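Two-component system response regulator/GGDEF domain protein (Aeromonas salmonicida, PDB 3LUF) probably makes c-di-GMP from two GTP molecules through a GGDEF domain absent from this chain, which holds the two magnesium-binding receiver domains before it. Local coordinates at residues Q26-E31 against G114-L119; Q123-L128 against Q147-H152; I170-V175 against Q199-G204. All coordinates share one frame; numbering follows the deposited sequence.

Contact 1 of 3, residues Q26-E31 against G114-L119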
loop_
_atom_site.group_PDB
_atom_site.type_symbol
_atom_site.label_atom_id
_atom_site.label_comp_id
_atom_site.label_asym_id
_atom_site.label_seq_id
_atom_site.Cartn_x
_atom_site.Cartn_y
_atom_site.Cartn_z
ATOM N N GLN B 26 -23.670 -7.964 5.407
ATOM C CA GLN B 26 -22.918 -9.197 5.590
ATOM C C GLN B 26 -21.466 -8.916 5.938
ATOM O O GLN B 26 -20.858 -9.660 6.694
ATOM C CB GLN B 26 -23.062 -10.070 4.351
ATOM C CG GLN B 26 -22.161 -11.289 4.263
ATOM C CD GLN B 26 -22.212 -11.822 2.849
ATOM O OE1 GLN B 26 -23.164 -12.496 2.473
ATOM N NE2 GLN B 26 -21.228 -11.472 2.046
ATOM N N GLN B 27 -20.933 -7.819 5.429
ATOM C CA GLN B 27 -19.519 -7.552 5.512
ATOM C C GLN B 27 -19.129 -6.445 6.475
ATOM O O GLN B 27 -17.950 -6.258 6.742
ATOM C CB GLN B 27 -18.969 -7.256 4.102
ATOM C CG GLN B 27 -19.192 -8.404 3.140
ATOM C CD GLN B 27 -18.711 -8.083 1.739
ATOM O OE1 GLN B 27 -17.567 -7.657 1.538
ATOM N NE2 GLN B 27 -19.581 -8.293 0.763
ATOM N N THR B 28 -20.105 -5.699 6.997
ATOM C CA THR B 28 -19.831 -4.684 8.018
ATOM C C THR B 28 -20.710 -4.855 9.257
ATOM O O THR B 28 -21.664 -5.653 9.251
ATOM C CB THR B 28 -20.044 -3.247 7.498
ATOM O OG1 THR B 28 -21.427 -2.883 7.590
ATOM C CG2 THR B 28 -19.542 -3.109 6.044
ATOM N N GLY B 29 -20.375 -4.085 10.289
ATOM C CA GLY B 29 -21.176 -4.012 11.515
ATOM C C GLY B 29 -22.170 -2.866 11.568
ATOM O O GLY B 29 -22.714 -2.552 12.632
ATOM N N LEU B 30 -22.438 -2.243 10.423
ATOM C CA LEU B 30 -23.322 -1.071 10.368
ATOM C C LEU B 30 -24.819 -1.405 10.305
ATOM O O LEU B 30 -25.224 -2.307 9.571
ATOM C CB LEU B 30 -22.954 -0.213 9.149
ATOM C CG LEU B 30 -21.545 0.382 9.198
ATOM C CD1 LEU B 30 -21.175 0.921 7.813
ATOM C CD2 LEU B 30 -21.492 1.446 10.225
ATOM N N GLU B 31 -25.635 -0.669 11.068
ATOM C CA GLU B 31 -27.097 -0.696 10.900
ATOM C C GLU B 31 -27.446 0.136 9.677
ATOM O O GLU B 31 -26.839 1.182 9.446
ATOM C CB GLU B 31 -27.823 -0.094 12.099
ATOM C CG GLU B 31 -28.520 -1.096 13.021
ATOM C CD GLU B 31 -27.807 -1.225 14.349
ATOM O OE1 GLU B 31 -26.559 -1.158 14.356
ATOM O OE2 GLU B 31 -28.492 -1.361 15.385
ATOM N N GLY B 114 -16.252 -1.706 1.416
ATOM C CA GLY B 114 -14.979 -1.436 2.065
ATOM C C GLY B 114 -14.896 -0.018 2.555
ATOM O O GLY B 114 -14.364 0.223 3.618
ATOM N N LEU B 115 -15.462 0.917 1.795
ATOM C CA LEU B 115 -15.415 2.326 2.171
ATOM C C LEU B 115 -16.184 2.574 3.460
ATOM O O LEU B 115 -15.656 3.209 4.378
ATOM C CB LEU B 115 -16.033 3.180 1.081
ATOM C CG LEU B 115 -16.120 4.682 1.340
ATOM C CD1 LEU B 115 -14.793 5.305 1.693
ATOM C CD2 LEU B 115 -16.715 5.383 0.112
ATOM N N VAL B 116 -17.415 2.091 3.536
ATOM C CA VAL B 116 -18.244 2.450 4.722
ATOM C C VAL B 116 -17.720 1.780 5.990
ATOM O O VAL B 116 -17.837 2.327 7.096
ATOM C CB VAL B 116 -19.772 2.192 4.532
ATOM C CG1 VAL B 116 -20.282 3.089 3.357
ATOM C CG2 VAL B 116 -20.082 0.692 4.323
ATOM N N HIS B 117 -17.141 0.599 5.816
ATOM C CA HIS B 117 -16.489 -0.097 6.924
ATOM C C HIS B 117 -15.294 0.735 7.420
ATOM O O HIS B 117 -15.123 0.963 8.617
ATOM C CB HIS B 117 -16.116 -1.507 6.459
ATOM C CG HIS B 117 -15.349 -2.319 7.459
ATOM N ND1 HIS B 117 -15.927 -2.870 8.587
ATOM C CD2 HIS B 117 -14.069 -2.746 7.447
ATOM C CE1 HIS B 117 -15.025 -3.582 9.237
ATOM N NE2 HIS B 117 -13.888 -3.521 8.567
ATOM N N ARG B 118 -14.480 1.219 6.495
ATOM C CA ARG B 118 -13.390 2.072 6.840
ATOM C C ARG B 118 -13.869 3.379 7.468
ATOM O O ARG B 118 -13.295 3.848 8.469
ATOM C CB ARG B 118 -12.619 2.355 5.526
ATOM C CG ARG B 118 -11.281 2.930 5.646
ATOM C CD ARG B 118 -10.269 1.954 6.267
ATOM N NE ARG B 118 -10.106 2.261 7.682
ATOM C CZ ARG B 118 -9.719 1.371 8.596
ATOM N NH1 ARG B 118 -9.554 1.764 9.851
ATOM N NH2 ARG B 118 -9.470 0.094 8.254
ATOM N N LEU B 119 -14.891 4.014 6.888
ATOM C CA LEU B 119 -15.360 5.288 7.461
ATOM C C LEU B 119 -15.852 5.109 8.882
ATOM O O LEU B 119 -15.574 5.944 9.730
ATOM C CB LEU B 119 -16.518 5.890 6.619
ATOM C CG LEU B 119 -16.068 6.379 5.235
ATOM C CD1 LEU B 119 -17.336 6.739 4.394
ATOM C CD2 LEU B 119 -15.121 7.564 5.260
#

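Contact 2 of 3, residues Q123-L128 against Q147-H152. Unlike the reference sequence in segment 147-152: Gln-150 (reference Leu).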
loop_
_atom_site.group_PDB
_atom_site.type_symbol
_atom_site.label_atom_id
_atom_site.label_comp_id
_atom_site.label_asym_id
_atom_site.label_seq_id
_atom_site.Cartn_x
_atom_site.Cartn_y
_atom_site.Cartn_z
ATOM N N GLN B 123 -13.555 6.858 12.590
ATOM C CA GLN B 123 -14.084 7.818 13.572
ATOM C C GLN B 123 -13.283 7.771 14.878
ATOM O O GLN B 123 -13.175 8.788 15.604
ATOM C CB GLN B 123 -15.542 7.520 13.925
ATOM C CG GLN B 123 -16.513 7.580 12.746
ATOM C CD GLN B 123 -17.890 7.141 13.142
ATOM O OE1 GLN B 123 -18.149 5.943 13.356
ATOM N NE2 GLN B 123 -18.804 8.099 13.227
ATOM N N GLN B 124 -12.774 6.598 15.228
ATOM C CA GLN B 124 -12.075 6.515 16.509
ATOM C C GLN B 124 -10.561 6.409 16.369
ATOM O O GLN B 124 -9.855 6.009 17.320
ATOM C CB GLN B 124 -12.663 5.412 17.390
ATOM C CG GLN B 124 -12.182 4.037 17.128
ATOM C CD GLN B 124 -12.433 3.096 18.286
ATOM O OE1 GLN B 124 -11.647 2.163 18.521
ATOM N NE2 GLN B 124 -13.544 3.314 19.016
ATOM N N ILE B 125 -10.068 6.760 15.186
ATOM C CA ILE B 125 -8.629 6.665 14.901
ATOM C C ILE B 125 -8.005 8.054 14.817
ATOM O O ILE B 125 -8.544 8.941 14.165
ATOM C CB ILE B 125 -8.380 5.859 13.598
ATOM C CG1 ILE B 125 -8.836 4.406 13.799
ATOM C CG2 ILE B 125 -6.893 5.951 13.175
ATOM C CD1 ILE B 125 -8.785 3.496 12.525
ATOM N N GLU B 126 -6.887 8.258 15.514
ATOM C CA GLU B 126 -6.155 9.539 15.472
ATOM C C GLU B 126 -4.890 9.410 14.614
ATOM O O GLU B 126 -4.132 8.428 14.729
ATOM C CB GLU B 126 -5.763 9.986 16.895
ATOM C CG GLU B 126 -6.995 10.162 17.784
ATOM C CD GLU B 126 -6.629 10.631 19.189
ATOM O OE1 GLU B 126 -5.891 11.631 19.292
ATOM O OE2 GLU B 126 -7.107 10.014 20.174
ATOM N N VAL B 127 -4.724 10.376 13.725
ATOM C CA VAL B 127 -3.583 10.421 12.829
ATOM C C VAL B 127 -2.903 11.778 12.884
ATOM O O VAL B 127 -3.495 12.757 13.336
ATOM C CB VAL B 127 -4.009 10.098 11.391
ATOM C CG1 VAL B 127 -4.753 8.798 11.334
ATOM C CG2 VAL B 127 -4.835 11.299 10.774
ATOM N N LEU B 128 -1.652 11.841 12.421
ATOM C CA LEU B 128 -0.893 13.091 12.509
ATOM C C LEU B 128 -0.311 13.439 11.156
ATOM O O LEU B 128 0.298 12.583 10.498
ATOM C CB LEU B 128 0.242 12.944 13.536
ATOM C CG LEU B 128 1.292 14.065 13.669
ATOM C CD1 LEU B 128 0.658 15.438 13.994
ATOM C CD2 LEU B 128 2.402 13.698 14.682
ATOM N N GLN B 147 -12.174 11.443 5.424
ATOM C CA GLN B 147 -12.184 10.020 5.679
ATOM C C GLN B 147 -12.731 9.776 7.113
ATOM O O GLN B 147 -12.657 8.666 7.616
ATOM C CB GLN B 147 -10.774 9.414 5.497
ATOM C CG GLN B 147 -10.186 9.532 4.070
ATOM C CD GLN B 147 -8.720 9.117 3.974
ATOM O OE1 GLN B 147 -8.302 8.082 4.501
ATOM N NE2 GLN B 147 -7.937 9.909 3.246
ATOM N N LEU B 148 -13.255 10.820 7.754
ATOM C CA LEU B 148 -13.762 10.800 9.133
ATOM C C LEU B 148 -12.716 10.520 10.233
ATOM O O LEU B 148 -13.072 10.228 11.384
ATOM C CB LEU B 148 -14.981 9.859 9.272
ATOM C CG LEU B 148 -16.169 10.221 8.351
ATOM C CD1 LEU B 148 -17.260 9.223 8.618
ATOM C CD2 LEU B 148 -16.688 11.674 8.614
ATOM N N LEU B 149 -11.440 10.685 9.896
ATOM C CA LEU B 149 -10.385 10.502 10.878
ATOM C C LEU B 149 -10.288 11.715 11.818
ATOM O O LEU B 149 -10.706 12.823 11.477
ATOM C CB LEU B 149 -9.038 10.304 10.164
ATOM C CG LEU B 149 -8.901 9.000 9.369
ATOM C CD1 LEU B 149 -7.842 9.165 8.294
ATOM C CD2 LEU B 149 -8.524 7.864 10.303
ATOM N N GLN B 150 -9.740 11.470 13.002
ATOM C CA GLN B 150 -9.340 12.522 13.911
ATOM C C GLN B 150 -7.921 12.933 13.553
ATOM O O GLN B 150 -6.992 12.148 13.711
ATOM C CB GLN B 150 -9.402 11.979 15.325
ATOM C CG GLN B 150 -10.829 11.658 15.769
ATOM C CD GLN B 150 -10.846 11.148 17.191
ATOM O OE1 GLN B 150 -10.254 11.767 18.081
ATOM N NE2 GLN B 150 -11.457 9.992 17.409
ATOM N N VAL B 151 -7.775 14.166 13.066
ATOM C CA VAL B 151 -6.533 14.623 12.430
ATOM C C VAL B 151 -5.821 15.685 13.274
ATOM O O VAL B 151 -6.371 16.762 13.573
ATOM C CB VAL B 151 -6.761 15.145 10.974
ATOM C CG1 VAL B 151 -5.439 15.364 10.291
ATOM C CG2 VAL B 151 -7.639 14.128 10.132
ATOM N N HIS B 152 -4.590 15.363 13.689
ATOM C CA HIS B 152 -3.755 16.322 14.370
ATOM C C HIS B 152 -2.777 16.906 13.352
ATOM O O HIS B 152 -2.440 16.273 12.375
ATOM C CB HIS B 152 -2.926 15.621 15.444
ATOM C CG HIS B 152 -3.738 14.948 16.507
ATOM N ND1 HIS B 152 -3.958 15.522 17.743
ATOM C CD2 HIS B 152 -4.337 13.739 16.538
ATOM C CE1 HIS B 152 -4.684 14.703 18.479
ATOM N NE2 HIS B 152 -4.938 13.614 17.770
#

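Contact 3 of 3, residues I170-V175 against Q199-G204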
loop_
_atom_site.group_PDB
_atom_site.type_symbol
_atom_site.label_atom_id
_atom_site.label_comp_id
_atom_site.label_asym_id
_atom_site.label_seq_id
_atom_site.Cartn_x
_atom_site.Cartn_y
_atom_site.Cartn_z
ATOM N N ILE B 170 -2.392 8.404 18.845
ATOM C CA ILE B 170 -2.089 8.636 17.390
ATOM C C ILE B 170 -1.439 7.345 16.881
ATOM O O ILE B 170 -0.475 6.868 17.493
ATOM C CB ILE B 170 -1.179 9.853 17.169
ATOM C CG1 ILE B 170 -1.966 11.154 17.405
ATOM C CG2 ILE B 170 -0.587 9.846 15.738
ATOM C CD1 ILE B 170 -1.089 12.436 17.554
ATOM N N ARG B 171 -1.965 6.750 15.799
ATOM C CA ARG B 171 -1.417 5.479 15.321
ATOM C C ARG B 171 -0.772 5.574 13.941
ATOM O O ARG B 171 -0.175 4.617 13.457
ATOM C CB ARG B 171 -2.501 4.407 15.320
ATOM C CG ARG B 171 -3.562 4.582 14.233
ATOM C CD ARG B 171 -4.535 3.416 14.314
ATOM N NE ARG B 171 -5.280 3.492 15.576
ATOM C CZ ARG B 171 -6.125 2.558 16.004
ATOM N NH1 ARG B 171 -6.291 1.434 15.291
ATOM N NH2 ARG B 171 -6.762 2.730 17.169
ATOM N N LEU B 172 -0.944 6.728 13.286
ATOM C CA LEU B 172 -0.431 6.849 11.914
ATOM C C LEU B 172 0.063 8.274 11.735
ATOM O O LEU B 172 -0.600 9.227 12.129
ATOM C CB LEU B 172 -1.526 6.489 10.903
ATOM C CG LEU B 172 -1.251 6.914 9.441
ATOM C CD1 LEU B 172 -0.179 6.019 8.941
ATOM C CD2 LEU B 172 -2.477 6.819 8.547
ATOM N N VAL B 173 1.271 8.396 11.201
ATOM C CA VAL B 173 1.904 9.676 10.939
ATOM C C VAL B 173 2.229 9.752 9.456
ATOM O O VAL B 173 2.777 8.789 8.887
ATOM C CB VAL B 173 3.230 9.869 11.711
ATOM C CG1 VAL B 173 3.744 11.297 11.458
ATOM C CG2 VAL B 173 3.063 9.617 13.207
ATOM N N LEU B 174 1.866 10.880 8.823
ATOM C CA LEU B 174 2.281 11.189 7.459
ATOM C C LEU B 174 3.334 12.284 7.522
ATOM O O LEU B 174 3.106 13.329 8.110
ATOM C CB LEU B 174 1.085 11.647 6.618
ATOM C CG LEU B 174 -0.107 10.674 6.463
ATOM C CD1 LEU B 174 -1.061 10.706 7.667
ATOM C CD2 LEU B 174 -0.892 11.101 5.254
ATOM N N VAL B 175 4.483 12.038 6.903
ATOM C CA VAL B 175 5.700 12.847 7.122
ATOM C C VAL B 175 6.253 13.428 5.826
ATOM O O VAL B 175 6.670 12.704 4.951
ATOM C CB VAL B 175 6.814 11.991 7.789
ATOM C CG1 VAL B 175 8.051 12.854 8.045
ATOM C CG2 VAL B 175 6.323 11.432 9.107
ATOM N N GLN B 199 3.343 -0.327 16.313
ATOM C CA GLN B 199 2.964 0.648 17.321
ATOM C C GLN B 199 2.579 1.994 16.722
ATOM O O GLN B 199 1.742 2.711 17.285
ATOM C CB GLN B 199 4.070 0.852 18.342
ATOM C CG GLN B 199 4.241 -0.366 19.283
ATOM C CD GLN B 199 5.442 -0.226 20.167
ATOM O OE1 GLN B 199 6.554 0.044 19.696
ATOM N NE2 GLN B 199 5.238 -0.404 21.469
ATOM N N LEU B 200 3.224 2.342 15.615
ATOM C CA LEU B 200 3.029 3.643 15.002
ATOM C C LEU B 200 3.334 3.524 13.514
ATOM O O LEU B 200 4.515 3.426 13.157
ATOM C CB LEU B 200 3.970 4.682 15.670
ATOM C CG LEU B 200 3.815 6.132 15.201
ATOM C CD1 LEU B 200 2.388 6.654 15.553
ATOM C CD2 LEU B 200 4.918 7.097 15.693
ATOM N N ALA B 201 2.312 3.578 12.655
ATOM C CA ALA B 201 2.545 3.458 11.193
ATOM C C ALA B 201 3.047 4.802 10.667
ATOM O O ALA B 201 2.620 5.850 11.144
ATOM C CB ALA B 201 1.286 3.044 10.471
ATOM N N ILE B 202 3.984 4.775 9.735
ATOM C CA ILE B 202 4.473 6.015 9.160
ATOM C C ILE B 202 4.402 5.897 7.664
ATOM O O ILE B 202 4.874 4.901 7.097
ATOM C CB ILE B 202 5.929 6.255 9.566
ATOM C CG1 ILE B 202 6.029 6.432 11.088
ATOM C CG2 ILE B 202 6.564 7.404 8.733
ATOM C CD1 ILE B 202 7.487 6.281 11.566
ATOM N N ILE B 203 3.761 6.878 7.025
ATOM C CA ILE B 203 3.842 7.008 5.562
ATOM C C ILE B 203 4.763 8.173 5.241
ATOM O O ILE B 203 4.497 9.336 5.637
ATOM C CB ILE B 203 2.462 7.274 4.905
ATOM C CG1 ILE B 203 1.463 6.169 5.327
ATOM C CG2 ILE B 203 2.621 7.365 3.383
ATOM C CD1 ILE B 203 -0.046 6.466 4.954
ATOM N N GLY B 204 5.828 7.870 4.526
ATOM C CA GLY B 204 6.817 8.900 4.179
ATOM C C GLY B 204 6.397 9.577 2.884
ATOM O O GLY B 204 6.232 8.897 1.863
#

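Contact 1 of 3, residues Q26-E31 against G114-L119
Thr-28 OG1 has two partners: it accepts the backbone N-H of Leu-30, with Leu-30 N to Thr-28 OG1 at 3.1 Å and a nearly straight 165° at the hydrogen, and it also donates to Ile-24 O in the last turn of helix 14-27. The first bond makes an ST turn just where the chain leaves that helix, and the pair fixes the rotation of the threonine. With OG1 lodged between the backbone N and the carbonyl carbon (chi1 84°), CG2 is the branch presented to helix 106-122. It lies against the base of the histidine side chain, Thr-28 CG2 to His-117 CB being 3.8 Å, the two side chains running antiparallel alongside one another.

Further along the turn Leu-30 reaches the same helix with its CD1 branch, meeting Val-116 CG2 at 3.7 Å and sitting just as near the backbone of that residue, 3.7 Å from Leu-30 CD1 to Val-116 O. No hydrogen bond joins the two segments, so the contact rests on apolar packing. Just before Thr-28, Gln-27 accepts through OE1 from Gln-110 NE2, about two turns earlier in helix 106-122 than His-117. Beneath, Val-116 rests on Val-51 and Leu-53 of strand 49-55. Helix 106-122 thus lies on the central sheet, and the turn packs against it on the way into strand 31-35, with the first and last helices of the domain side by side, as in the doubly wound, CheY-like receiver fold.

Contact 2 of 3, residues Q123-L128 against Q147-H152
Strands 126-128 and 150-152 run parallel, their axes 4.7 Å apart and inclined by 29°, and three backbone bonds join them: Gln-150 N to Ile-125 O, Val-127 N to Gln-150 O and His-152 N to Val-127 O. On one face His-152 NE2 donates to Glu-126 OE1 at 2.7 Å. The carboxylate and the ring are nearly coplanar, 23° apart, and the oxygen uses its anti lone pair. The ring stands edge-on over the strands, Val-127 O and Glu-126 CB at its edge and in its plane, and the bond fixes its rotation.

Beside it the extended chain of Gln-150, a leucine in the reference sequence, runs back along the neighbouring segment until its NE2 donates a hydrogen bond to Gln-123 O at 2.8 Å, which ties the edge strand to the start of the link between helix 106-122 and strand 126-130. The Gln-150 amide is tilted 12° from the Glu-126 carboxylate.

The other face is apolar. Leu-149 CD2 lies 3.8 Å from Ile-125 CG2 and also touches Val-127 CG1, whose side chain it crosses at about a right angle, while Val-127 CG2 meets Val-151 CG2 at 4.0 Å. Leu-144 of helix 134-145 covers Val-127, Leu-149 and Val-151, completing the first beta-alpha-beta unit of the second receiver domain.

Contact 3 of 3, residues I170-V175 against Q199-G204
Leu-172 and Ala-201 meet where two central strands of the second receiver domain pair in parallel, the two strands of a beta-alpha-beta unit that crosses over through helix 184-194. With CG of Leu-172 anti to its own N (chi1 165°), CD1 leans across to the neighbouring strand, 3.7 Å from Ala-201 CB. On the same face Leu-172 CD1 also comes 4.0 Å from Ile-203 CG1. Helix 232-248 lies over this face, its Val-239 against Leu-172 and its Leu-235 against Leu-174.

On the other face Leu-200 turns its CD1 in under the first segment, 3.5 Å from Ile-170 O. Val-173 was modelled in two conformers; in one of them its CG2 packs obliquely on the two methyls of Leu-200, a contact that is correspondingly less certain. Farther on, Val-175 and Ile-202 lean on each other at a slant, CG2 to CG2, and Leu-191 of helix 184-194 packs on both Leu-200 and Ile-202. Val-175 directly precedes Asp-176, which binds magnesium together with Asp-132 and Tyr-178, so the strand leads straight to the metal site.

The strand axes diverge by only 17°, and four bonds bind the backbones. The first, Ala-201 N to Arg-171 O at 2.8 Å, has its donor tilted 31° from the carbonyl plane; the later ones are straighter, through to Val-175 N, which donates to Ile-203 O at 3.0 Å.

The three contacts follow one another along the chain, and none nests in or crosses another. Contact 1 closes the longest loop, bringing the end of helix 14-27 back to helix 106-122 across most of the first receiver domain. That helix then leads through residues 123-125, where contact 2 opens, into strand 126-130, and the two contacts touch as Arg-118 packs on Ile-125 and Leu-119 on the 147-152 segment. Contacts 2 and 3 each close a short beta-alpha-beta loop in the second domain. Strands 126-130 and 172-176 are neighbours in its sheet, probably bonded through Leu-128 N and Leu-172 O, so the edge strand of contact 2 and the inner pair of contact 3 form one sheet.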